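Local coordinates for oxysterol-binding protein homolog 3 (Saccharomyces cerevisiae, PDB 4IC4), which carries lipids in a hydrophobic pocket and transfers them between membranes in phosphoinositide-coupled transport, and helps maintain sterol distribution, here represented by its OSBP-related domain, at residues 112-116 / 212-216; 175-180 / 202-208; 158-164 / 185-191. All blocks are in the same frame, centred on the assembly; numbering follows the deposited sequence.

Interaction 1 of 3, residues 112-116 / 212-216; sequences KTRTL and ERYME
L116 lies over one face of the R213 guanidinium, with L116 CA 4.0 Å above the plane of the group and over its centre. The Y214 ring has the carbonyl O of E212 at its edge, in plane, and K112 CE approaching obliquely. Here a short 3-10 turn, 112-115, is set against the start of strand 214-225, in the beta barrel of the OSBP-related domain. R213 bends at chi3 (51°), which brings its guanidinium under the end of the turn. There NH2 of R213 is 3.0 Å from O of T115, at an angle too poor for a hydrogen bond. The extended K112 chain runs alongside Y214 in the same direction, K112 CG 3.6 Å from Y214 CB, and E212 crosses it at about a right angle. E212 therefore meets the aliphatic part of the lysine: OE2 of E212 is 3.0 Å from CD of K112. One water joins K112 NZ to O of E212, and a second links the carbonyls of K112 (weakly) and R213. L205 of strand 203-206 touches both T115 and R213, and the R213 side chain is about 7 Å from that of K118, which binds phosphatidylinositol 4-phosphate. T115 slides past M215 in the opposite direction, T115 CG2 3.5 Å from M215 CG, its rotation fixed by T115 OG1 donating to K112 O at 2.7 Å.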
loop_
_atom_site.group_PDB
_atom_site.type_symbol
_atom_site.label_atom_id
_atom_site.label_comp_id
_atom_site.label_asym_id
_atom_site.label_seq_id
_atom_site.Cartn_x
_atom_site.Cartn_y
_atom_site.Cartn_z
ATOM N N LYS A 112 16.294 2.762 3.924
ATOM C CA LYS A 112 16.297 1.426 4.505
ATOM C C LYS A 112 15.623 1.321 5.867
ATOM O O LYS A 112 15.209 0.235 6.274
ATOM C CB LYS A 112 17.735 0.906 4.597
ATOM C CG LYS A 112 18.379 0.677 3.240
ATOM C CD LYS A 112 19.822 0.213 3.369
ATOM C CE LYS A 112 20.439 -0.033 2.001
ATOM N NZ LYS A 112 21.873 -0.427 2.091
ATOM N N THR A 113 15.510 2.439 6.572
ATOM C CA THR A 113 14.878 2.429 7.886
ATOM C C THR A 113 13.453 1.872 7.794
ATOM O O THR A 113 12.987 1.180 8.699
ATOM C CB THR A 113 14.828 3.851 8.489
ATOM O OG1 THR A 113 16.149 4.411 8.503
ATOM C CG2 THR A 113 14.287 3.814 9.914
ATOM N N ARG A 114 12.773 2.161 6.687
ATOM C CA ARG A 114 11.397 1.708 6.489
ATOM C C ARG A 114 11.255 0.186 6.494
ATOM O O ARG A 114 10.187 -0.343 6.807
ATOM C CB ARG A 114 10.844 2.270 5.166
ATOM C CG ARG A 114 9.336 2.078 4.961
ATOM C CD ARG A 114 8.531 2.973 5.900
ATOM N NE ARG A 114 7.122 2.581 5.966
ATOM C CZ ARG A 114 6.163 3.015 5.150
ATOM N NH1 ARG A 114 6.430 3.877 4.179
ATOM N NH2 ARG A 114 4.922 2.577 5.313
ATOM N N THR A 115 12.329 -0.527 6.165
ATOM C CA THR A 115 12.268 -1.986 6.127
ATOM C C THR A 115 12.448 -2.669 7.488
ATOM O O THR A 115 12.344 -3.892 7.582
ATOM C CB THR A 115 13.324 -2.564 5.155
ATOM O OG1 THR A 115 14.634 -2.351 5.691
ATOM C CG2 THR A 115 13.223 -1.889 3.788
ATOM N N LEU A 116 12.695 -1.883 8.533
ATOM C CA LEU A 116 12.913 -2.423 9.878
ATOM C C LEU A 116 11.646 -2.885 10.600
ATOM O O LEU A 116 11.695 -3.826 11.395
ATOM C CB LEU A 116 13.636 -1.389 10.743
ATOM C CG LEU A 116 15.056 -1.014 10.310
ATOM C CD1 LEU A 116 15.513 0.212 11.073
ATOM C CD2 LEU A 116 15.992 -2.185 10.562
ATOM N N GLU A 212 22.604 -3.969 8.066
ATOM C CA GLU A 212 21.419 -3.139 7.911
ATOM C C GLU A 212 20.440 -3.776 6.930
ATOM O O GLU A 212 20.742 -3.939 5.747
ATOM C CB GLU A 212 21.818 -1.742 7.428
ATOM C CG GLU A 212 20.664 -0.759 7.335
ATOM C CD GLU A 212 21.127 0.660 7.063
ATOM O OE1 GLU A 212 21.890 1.207 7.888
ATOM O OE2 GLU A 212 20.725 1.230 6.028
ATOM N N ARG A 213 19.270 -4.144 7.439
ATOM C CA ARG A 213 18.233 -4.761 6.623
ATOM C C ARG A 213 17.783 -3.798 5.533
ATOM O O ARG A 213 17.838 -2.583 5.711
ATOM C CB ARG A 213 17.033 -5.130 7.501
ATOM C CG ARG A 213 17.327 -6.196 8.543
ATOM C CD ARG A 213 16.245 -6.244 9.613
ATOM N NE ARG A 213 14.905 -6.334 9.043
ATOM C CZ ARG A 213 13.789 -6.378 9.764
ATOM N NH1 ARG A 213 13.851 -6.344 11.090
ATOM N NH2 ARG A 213 12.609 -6.447 9.160
ATOM N N TYR A 214 17.347 -4.345 4.405
ATOM C CA TYR A 214 16.863 -3.527 3.298
ATOM C C TYR A 214 16.025 -4.359 2.337
ATOM O O TYR A 214 16.037 -5.588 2.383
ATOM C CB TYR A 214 18.036 -2.871 2.552
ATOM C CG TYR A 214 18.913 -3.818 1.763
ATOM C CD1 TYR A 214 18.565 -4.217 0.473
ATOM C CD2 TYR A 214 20.099 -4.310 2.306
ATOM C CE1 TYR A 214 19.378 -5.082 -0.257
ATOM C CE2 TYR A 214 20.917 -5.175 1.587
ATOM C CZ TYR A 214 20.553 -5.557 0.308
ATOM O OH TYR A 214 21.363 -6.416 -0.399
ATOM N N MET A 215 15.288 -3.675 1.471
ATOM C CA MET A 215 14.442 -4.344 0.494
ATOM C C MET A 215 14.782 -3.905 -0.918
ATOM O O MET A 215 15.249 -2.789 -1.139
ATOM C CB MET A 215 12.971 -4.037 0.766
ATOM C CG MET A 215 12.400 -4.764 1.957
ATOM S SD MET A 215 10.726 -4.221 2.340
ATOM C CE MET A 215 9.852 -4.716 0.854
ATOM N N GLU A 216 14.543 -4.795 -1.871
ATOM C CA GLU A 216 14.799 -4.488 -3.270
ATOM C C GLU A 216 13.885 -5.337 -4.146
ATOM O O GLU A 216 13.557 -6.477 -3.805
ATOM C CB GLU A 216 16.269 -4.763 -3.622
ATOM C CG GLU A 216 16.639 -6.236 -3.705
ATOM C CD GLU A 216 18.114 -6.460 -3.997
ATOM O OE1 GLU A 216 18.474 -7.588 -4.397
ATOM O OE2 GLU A 216 18.916 -5.517 -3.818
HETATM O O HOH W 1 17.354 -0.765 7.949
HETATM O O HOH W 2 22.335 -2.436 4.119
#

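Interaction 2 of 3, residues 175-180 / 202-208; sequences KSIELN and TTILKNL
E178 holds CG anti to its own backbone N (chi1 180°) and extends beyond it, which carries OE1 of E178 to 3.3 Å from the methyl CG2 of T202. I204 folds at chi2 (-65°), and its CD1 comes to rest 3.5 Å from CA of E178. These two face each other as a non-hydrogen-bonded pair between antiparallel strands 177-180 and 203-206, whose axes approach to 4.7 Å. On either side of it stand the hydrogen-bonded pairs I177 with L205 and L179 with T203, each joined by two backbone bonds. The straightest of them runs from T203 N to L179 O, 3.0 Å at 177°; T203 OG1 adds a weak bond to the same oxygen. Packing is tight at S176, whose CB sits 3.4 Å from CG2 of I204. Across the face that bears I177, L179, T203 and L205, CD1 of L179 reaches CB of L205 at 3.9 Å, and L208 crosses I177 at about a right angle. Beyond the strand end, one water touches K175 NZ, K175 O and, weakly, L208 N. At the far end the N180 amide crosses the T202 side chain obliquely, and an alanine here would probably open a gap beside T202 and leave its hydroxyl without this polar neighbour. L44 and L48 of helix 44-50 and M215 cover the leucine and isoleucine face. The chemistry thus divides the sheet, with an apolar face turned to the helix and a more polar one bearing E178 and K206, the latter salt-bridged to E216.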
loop_
_atom_site.group_PDB
_atom_site.type_symbol
_atom_site.label_atom_id
_atom_site.label_comp_id
_atom_site.label_asym_id
_atom_site.label_seq_id
_atom_site.Cartn_x
_atom_site.Cartn_y
_atom_site.Cartn_z
ATOM N N LYS A 175 17.766 -17.239 3.514
ATOM C CA LYS A 175 18.549 -16.113 4.006
ATOM C C LYS A 175 17.784 -14.812 3.785
ATOM O O LYS A 175 18.006 -13.819 4.480
ATOM C CB LYS A 175 19.897 -16.054 3.281
ATOM C CG LYS A 175 20.863 -15.025 3.845
ATOM C CD LYS A 175 22.186 -15.044 3.096
ATOM C CE LYS A 175 23.189 -14.081 3.715
ATOM N NZ LYS A 175 22.693 -12.675 3.722
ATOM N N SER A 176 16.877 -14.832 2.815
ATOM C CA SER A 176 16.069 -13.663 2.495
ATOM C C SER A 176 14.601 -14.059 2.428
ATOM O O SER A 176 14.276 -15.229 2.235
ATOM C CB SER A 176 16.506 -13.074 1.154
ATOM O OG SER A 176 17.867 -12.686 1.189
ATOM N N ILE A 177 13.715 -13.084 2.595
ATOM C CA ILE A 177 12.286 -13.356 2.543
ATOM C C ILE A 177 11.659 -12.705 1.322
ATOM O O ILE A 177 11.906 -11.533 1.033
ATOM C CB ILE A 177 11.557 -12.835 3.795
ATOM C CG1 ILE A 177 12.099 -13.532 5.041
ATOM C CG2 ILE A 177 10.057 -13.090 3.667
ATOM C CD1 ILE A 177 11.459 -13.063 6.330
ATOM N N GLU A 178 10.849 -13.479 0.610
ATOM C CA GLU A 178 10.174 -12.986 -0.578
ATOM C C GLU A 178 8.832 -12.390 -0.185
ATOM O O GLU A 178 8.019 -13.047 0.465
ATOM C CB GLU A 178 9.947 -14.122 -1.574
ATOM C CG GLU A 178 9.236 -13.680 -2.842
ATOM C CD GLU A 178 8.889 -14.833 -3.762
ATOM O OE1 GLU A 178 8.352 -14.573 -4.859
ATOM O OE2 GLU A 178 9.149 -15.997 -3.389
ATOM N N LEU A 179 8.609 -11.142 -0.579
ATOM C CA LEU A 179 7.358 -10.462 -0.277
ATOM C C LEU A 179 6.579 -10.245 -1.564
ATOM O O LEU A 179 7.133 -9.803 -2.573
ATOM C CB LEU A 179 7.621 -9.107 0.384
ATOM C CG LEU A 179 8.371 -9.071 1.716
ATOM C CD1 LEU A 179 9.814 -9.478 1.507
ATOM C CD2 LEU A 179 8.306 -7.666 2.296
ATOM N N ASN A 180 5.292 -10.571 -1.529
ATOM C CA ASN A 180 4.439 -10.392 -2.693
ATOM C C ASN A 180 3.056 -9.931 -2.285
ATOM O O ASN A 180 2.607 -10.169 -1.165
ATOM C CB ASN A 180 4.289 -11.698 -3.482
ATOM C CG ASN A 180 5.572 -12.124 -4.166
ATOM O OD1 ASN A 180 6.441 -12.738 -3.554
ATOM N ND2 ASN A 180 5.696 -11.791 -5.444
ATOM N N THR A 202 7.636 -8.616 -7.262
ATOM C CA THR A 202 8.130 -9.306 -6.086
ATOM C C THR A 202 9.264 -8.484 -5.489
ATOM O O THR A 202 10.051 -7.884 -6.220
ATOM C CB THR A 202 8.697 -10.694 -6.461
ATOM O OG1 THR A 202 7.681 -11.471 -7.108
ATOM C CG2 THR A 202 9.192 -11.425 -5.225
ATOM N N THR A 203 9.334 -8.441 -4.164
ATOM C CA THR A 203 10.407 -7.728 -3.486
ATOM C C THR A 203 11.052 -8.707 -2.516
ATOM O O THR A 203 10.446 -9.714 -2.150
ATOM C CB THR A 203 9.896 -6.499 -2.702
ATOM O OG1 THR A 203 8.898 -6.906 -1.758
ATOM C CG2 THR A 203 9.314 -5.468 -3.655
ATOM N N ILE A 204 12.280 -8.415 -2.108
ATOM C CA ILE A 204 12.995 -9.282 -1.181
ATOM C C ILE A 204 13.588 -8.482 -0.028
ATOM O O ILE A 204 14.170 -7.419 -0.234
ATOM C CB ILE A 204 14.148 -10.032 -1.892
ATOM C CG1 ILE A 204 13.610 -10.810 -3.098
ATOM C CG2 ILE A 204 14.839 -10.970 -0.914
ATOM C CD1 ILE A 204 12.656 -11.933 -2.746
ATOM N N LEU A 205 13.429 -9.001 1.186
ATOM C CA LEU A 205 13.970 -8.356 2.378
ATOM C C LEU A 205 15.291 -9.057 2.697
ATOM O O LEU A 205 15.303 -10.252 2.989
ATOM C CB LEU A 205 12.996 -8.509 3.552
ATOM C CG LEU A 205 13.406 -7.927 4.907
ATOM C CD1 LEU A 205 13.691 -6.439 4.774
ATOM C CD2 LEU A 205 12.290 -8.169 5.915
ATOM N N LYS A 206 16.394 -8.312 2.633
ATOM C CA LYS A 206 17.721 -8.874 2.889
ATOM C C LYS A 206 18.386 -8.427 4.190
ATOM O O LYS A 206 17.918 -7.511 4.864
ATOM C CB LYS A 206 18.653 -8.555 1.720
ATOM C CG LYS A 206 18.268 -9.223 0.414
ATOM C CD LYS A 206 19.287 -8.910 -0.668
ATOM C CE LYS A 206 18.998 -9.679 -1.944
ATOM N NZ LYS A 206 20.033 -9.422 -2.985
ATOM N N ASN A 207 19.496 -9.089 4.519
ATOM C CA ASN A 207 20.267 -8.810 5.731
ATOM C C ASN A 207 19.460 -9.028 7.006
ATOM O O ASN A 207 19.458 -8.185 7.903
ATOM C CB ASN A 207 20.818 -7.378 5.713
ATOM C CG ASN A 207 21.983 -7.209 4.750
ATOM O OD1 ASN A 207 22.613 -6.152 4.703
ATOM N ND2 ASN A 207 22.271 -8.250 3.977
ATOM N N LEU A 208 18.784 -10.167 7.085
ATOM C CA LEU A 208 17.981 -10.494 8.257
ATOM C C LEU A 208 18.875 -10.983 9.392
ATOM O O LEU A 208 18.555 -10.809 10.566
ATOM C CB LEU A 208 16.957 -11.578 7.909
ATOM C CG LEU A 208 15.911 -11.230 6.848
ATOM C CD1 LEU A 208 15.041 -12.447 6.582
ATOM C CD2 LEU A 208 15.062 -10.058 7.321
HETATM O O HOH W 3 20.641 -12.261 5.448
#

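Interaction 3 of 3, residues 158-164 / 185-191; sequences LDWECSY and LRLKFKT
K190 reaches back over the start of strand 160-164. Its CB is 3.6 Å from the carbonyl carbon of D159, its CG lies 3.9 Å from CA of W160, and its CD meets C of W160 at 3.6 Å. A bend at chi3 (67°) then swings CE of K190 to within 3.7 Å of O of L158. At the tip, NZ donates to O of H157 and to a water that also bonds E161 OE1, so the lysine and the carboxylate meet through solvent. A second water links E161 OE1, weakly, to K188 NZ. The K190 amide bonds O of D159 at 2.8 Å, but from 56° out of the carbonyl plane, unlike the regular paired bonds of E161 with K188 and S163 with R186. On the opposite face L187 packs toward W160, whose NE1 is bonded to T86. Farther along, L185 lies over the Y164 ring in a CH-pi contact, its CG over the face, the fine placement uncertain. The R186 guanidinium, by contrast, leaves the pair for a salt bridge with E197. Far from the lipid sites, this is the open end of the antiparallel hairpin 160-172/177-189, a typical piece of the up-and-down strands of the OSBP-related beta barrel.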
loop_
_atom_site.group_PDB
_atom_site.type_symbol
_atom_site.label_atom_id
_atom_site.label_comp_id
_atom_site.label_asym_id
_atom_site.label_seq_id
_atom_site.Cartn_x
_atom_site.Cartn_y
_atom_site.Cartn_z
ATOM N N LEU A 158 -12.018 11.871 -11.141
ATOM C CA LEU A 158 -12.965 12.198 -12.198
ATOM C C LEU A 158 -12.619 11.481 -13.502
ATOM O O LEU A 158 -13.511 11.082 -14.259
ATOM C CB LEU A 158 -12.976 13.708 -12.456
ATOM C CG LEU A 158 -13.778 14.178 -13.676
ATOM C CD1 LEU A 158 -15.256 13.954 -13.425
ATOM C CD2 LEU A 158 -13.506 15.650 -13.940
ATOM N N ASP A 159 -11.326 11.289 -13.750
ATOM C CA ASP A 159 -10.888 10.684 -15.006
ATOM C C ASP A 159 -10.386 9.243 -14.977
ATOM O O ASP A 159 -10.025 8.695 -16.016
ATOM C CB ASP A 159 -9.824 11.580 -15.643
ATOM C CG ASP A 159 -10.271 13.027 -15.746
ATOM O OD1 ASP A 159 -11.429 13.261 -16.148
ATOM O OD2 ASP A 159 -9.466 13.925 -15.425
ATOM N N TRP A 160 -10.358 8.628 -13.802
ATOM C CA TRP A 160 -9.897 7.248 -13.692
ATOM C C TRP A 160 -10.312 6.658 -12.363
ATOM O O TRP A 160 -10.665 7.374 -11.429
ATOM C CB TRP A 160 -8.364 7.155 -13.816
ATOM C CG TRP A 160 -7.595 8.046 -12.859
ATOM C CD1 TRP A 160 -7.051 9.266 -13.142
ATOM C CD2 TRP A 160 -7.310 7.794 -11.473
ATOM N NE1 TRP A 160 -6.446 9.790 -12.022
ATOM C CE2 TRP A 160 -6.591 8.908 -10.984
ATOM C CE3 TRP A 160 -7.595 6.735 -10.597
ATOM C CZ2 TRP A 160 -6.152 8.998 -9.656
ATOM C CZ3 TRP A 160 -7.158 6.826 -9.271
ATOM C CH2 TRP A 160 -6.444 7.952 -8.817
ATOM N N GLU A 161 -10.297 5.336 -12.293
ATOM C CA GLU A 161 -10.618 4.650 -11.053
ATOM C C GLU A 161 -9.779 3.391 -11.016
ATOM O O GLU A 161 -9.329 2.900 -12.055
ATOM C CB GLU A 161 -12.108 4.317 -10.959
ATOM C CG GLU A 161 -12.640 3.419 -12.054
ATOM C CD GLU A 161 -14.091 3.044 -11.824
ATOM O OE1 GLU A 161 -14.919 3.956 -11.609
ATOM O OE2 GLU A 161 -14.402 1.835 -11.858
ATOM N N CYS A 162 -9.553 2.871 -9.817
ATOM C CA CYS A 162 -8.739 1.680 -9.666
ATOM C C CYS A 162 -9.307 0.771 -8.587
ATOM O O CYS A 162 -9.717 1.239 -7.527
ATOM C CB CYS A 162 -7.308 2.085 -9.302
ATOM S SG CYS A 162 -6.095 0.758 -9.445
ATOM N N SER A 163 -9.348 -0.526 -8.879
ATOM C CA SER A 163 -9.841 -1.526 -7.941
ATOM C C SER A 163 -8.696 -2.494 -7.661
ATOM O O SER A 163 -7.840 -2.734 -8.520
ATOM C CB SER A 163 -11.033 -2.269 -8.541
ATOM O OG SER A 163 -10.659 -2.917 -9.744
ATOM N N TYR A 164 -8.682 -3.052 -6.457
ATOM C CA TYR A 164 -7.610 -3.951 -6.067
ATOM C C TYR A 164 -8.063 -4.857 -4.936
ATOM O O TYR A 164 -8.575 -4.386 -3.929
ATOM C CB TYR A 164 -6.415 -3.095 -5.621
ATOM C CG TYR A 164 -5.079 -3.785 -5.376
ATOM C CD1 TYR A 164 -4.679 -4.908 -6.119
ATOM C CD2 TYR A 164 -4.148 -3.209 -4.499
ATOM C CE1 TYR A 164 -3.382 -5.420 -5.997
ATOM C CE2 TYR A 164 -2.861 -3.712 -4.371
ATOM C CZ TYR A 164 -2.479 -4.810 -5.125
ATOM O OH TYR A 164 -1.179 -5.260 -5.021
ATOM N N LEU A 185 -4.031 -5.273 -9.936
ATOM C CA LEU A 185 -4.497 -3.900 -9.807
ATOM C C LEU A 185 -5.189 -3.618 -11.133
ATOM O O LEU A 185 -4.585 -3.768 -12.197
ATOM C CB LEU A 185 -3.333 -2.928 -9.607
ATOM C CG LEU A 185 -2.573 -3.030 -8.286
ATOM C CD1 LEU A 185 -1.619 -4.214 -8.351
ATOM C CD2 LEU A 185 -1.794 -1.744 -8.035
ATOM N N ARG A 186 -6.452 -3.218 -11.061
ATOM C CA ARG A 186 -7.234 -2.942 -12.255
ATOM C C ARG A 186 -7.544 -1.462 -12.383
ATOM O O ARG A 186 -8.385 -0.925 -11.656
ATOM C CB ARG A 186 -8.539 -3.741 -12.223
ATOM C CG ARG A 186 -8.339 -5.247 -12.097
ATOM C CD ARG A 186 -9.668 -5.984 -12.030
ATOM N NE ARG A 186 -9.492 -7.415 -11.789
ATOM C CZ ARG A 186 -8.938 -8.259 -12.653
ATOM N NH1 ARG A 186 -8.504 -7.822 -13.827
ATOM N NH2 ARG A 186 -8.816 -9.542 -12.342
ATOM N N LEU A 187 -6.862 -0.818 -13.321
ATOM C CA LEU A 187 -7.035 0.600 -13.576
ATOM C C LEU A 187 -7.947 0.813 -14.778
ATOM O O LEU A 187 -7.821 0.125 -15.790
ATOM C CB LEU A 187 -5.674 1.242 -13.853
ATOM C CG LEU A 187 -5.651 2.660 -14.422
ATOM C CD1 LEU A 187 -6.163 3.643 -13.384
ATOM C CD2 LEU A 187 -4.227 3.006 -14.846
ATOM N N LYS A 188 -8.869 1.756 -14.651
ATOM C CA LYS A 188 -9.782 2.090 -15.738
ATOM C C LYS A 188 -9.785 3.589 -15.993
ATOM O O LYS A 188 -9.952 4.385 -15.070
ATOM C CB LYS A 188 -11.215 1.657 -15.408
ATOM C CG LYS A 188 -12.245 2.198 -16.396
ATOM C CD LYS A 188 -13.669 1.871 -15.984
ATOM C CE LYS A 188 -14.667 2.497 -16.945
ATOM N NZ LYS A 188 -16.069 2.243 -16.521
ATOM N N PHE A 189 -9.582 3.970 -17.248
ATOM C CA PHE A 189 -9.631 5.375 -17.642
ATOM C C PHE A 189 -11.120 5.687 -17.788
ATOM O O PHE A 189 -11.811 5.043 -18.575
ATOM C CB PHE A 189 -8.953 5.580 -19.000
ATOM C CG PHE A 189 -7.468 5.777 -18.931
ATOM C CD1 PHE A 189 -6.759 5.511 -17.762
ATOM C CD2 PHE A 189 -6.768 6.226 -20.050
ATOM C CE1 PHE A 189 -5.374 5.689 -17.714
ATOM C CE2 PHE A 189 -5.391 6.406 -20.011
ATOM C CZ PHE A 189 -4.692 6.139 -18.842
ATOM N N LYS A 190 -11.620 6.653 -17.027
ATOM C CA LYS A 190 -13.028 7.009 -17.117
ATOM C C LYS A 190 -13.252 7.956 -18.288
ATOM O O LYS A 190 -14.381 8.342 -18.592
ATOM C CB LYS A 190 -13.501 7.628 -15.799
ATOM C CG LYS A 190 -13.577 6.603 -14.671
ATOM C CD LYS A 190 -13.722 7.238 -13.300
ATOM C CE LYS A 190 -15.049 7.948 -13.131
ATOM N NZ LYS A 190 -15.158 8.539 -11.771
ATOM N N THR A 191 -12.162 8.313 -18.956
ATOM C CA THR A 191 -12.230 9.195 -20.114
ATOM C C THR A 191 -12.520 8.387 -21.375
ATOM O O THR A 191 -13.391 8.746 -22.166
ATOM C CB THR A 191 -10.896 9.925 -20.338
ATOM O OG1 THR A 191 -9.836 8.960 -20.365
ATOM C CG2 THR A 191 -10.641 10.943 -19.239
HETATM O O HOH W 4 -15.568 6.266 -10.244
HETATM O O HOH W 5 -16.610 4.049 -14.176
HETATM O O HOH W 6 -11.399 -0.800 -12.363
#

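From the N terminus, segment 112-116, between helix 94-104 and strand 118-120, waits longest for its partner: interaction 1 closes only at 212-216, after 95 residues rich in strand and without helix. Both other contacts fall within that span. Interaction 3 pairs 158-164 with 185-191 and interaction 2 pairs 175-180 with 202-208; their segments interleave, so the two loops cross. Strand 177-189 serves both: interaction 3 uses its late residues beside 160-172, interaction 2 its first residues beside 203-206, and their centres are 30 Å apart. Interactions 1 and 2 touch, as 203-206 and 214-225 are neighbouring antiparallel strands, whereas interaction 3 lies on the opposite side of the chain's centre.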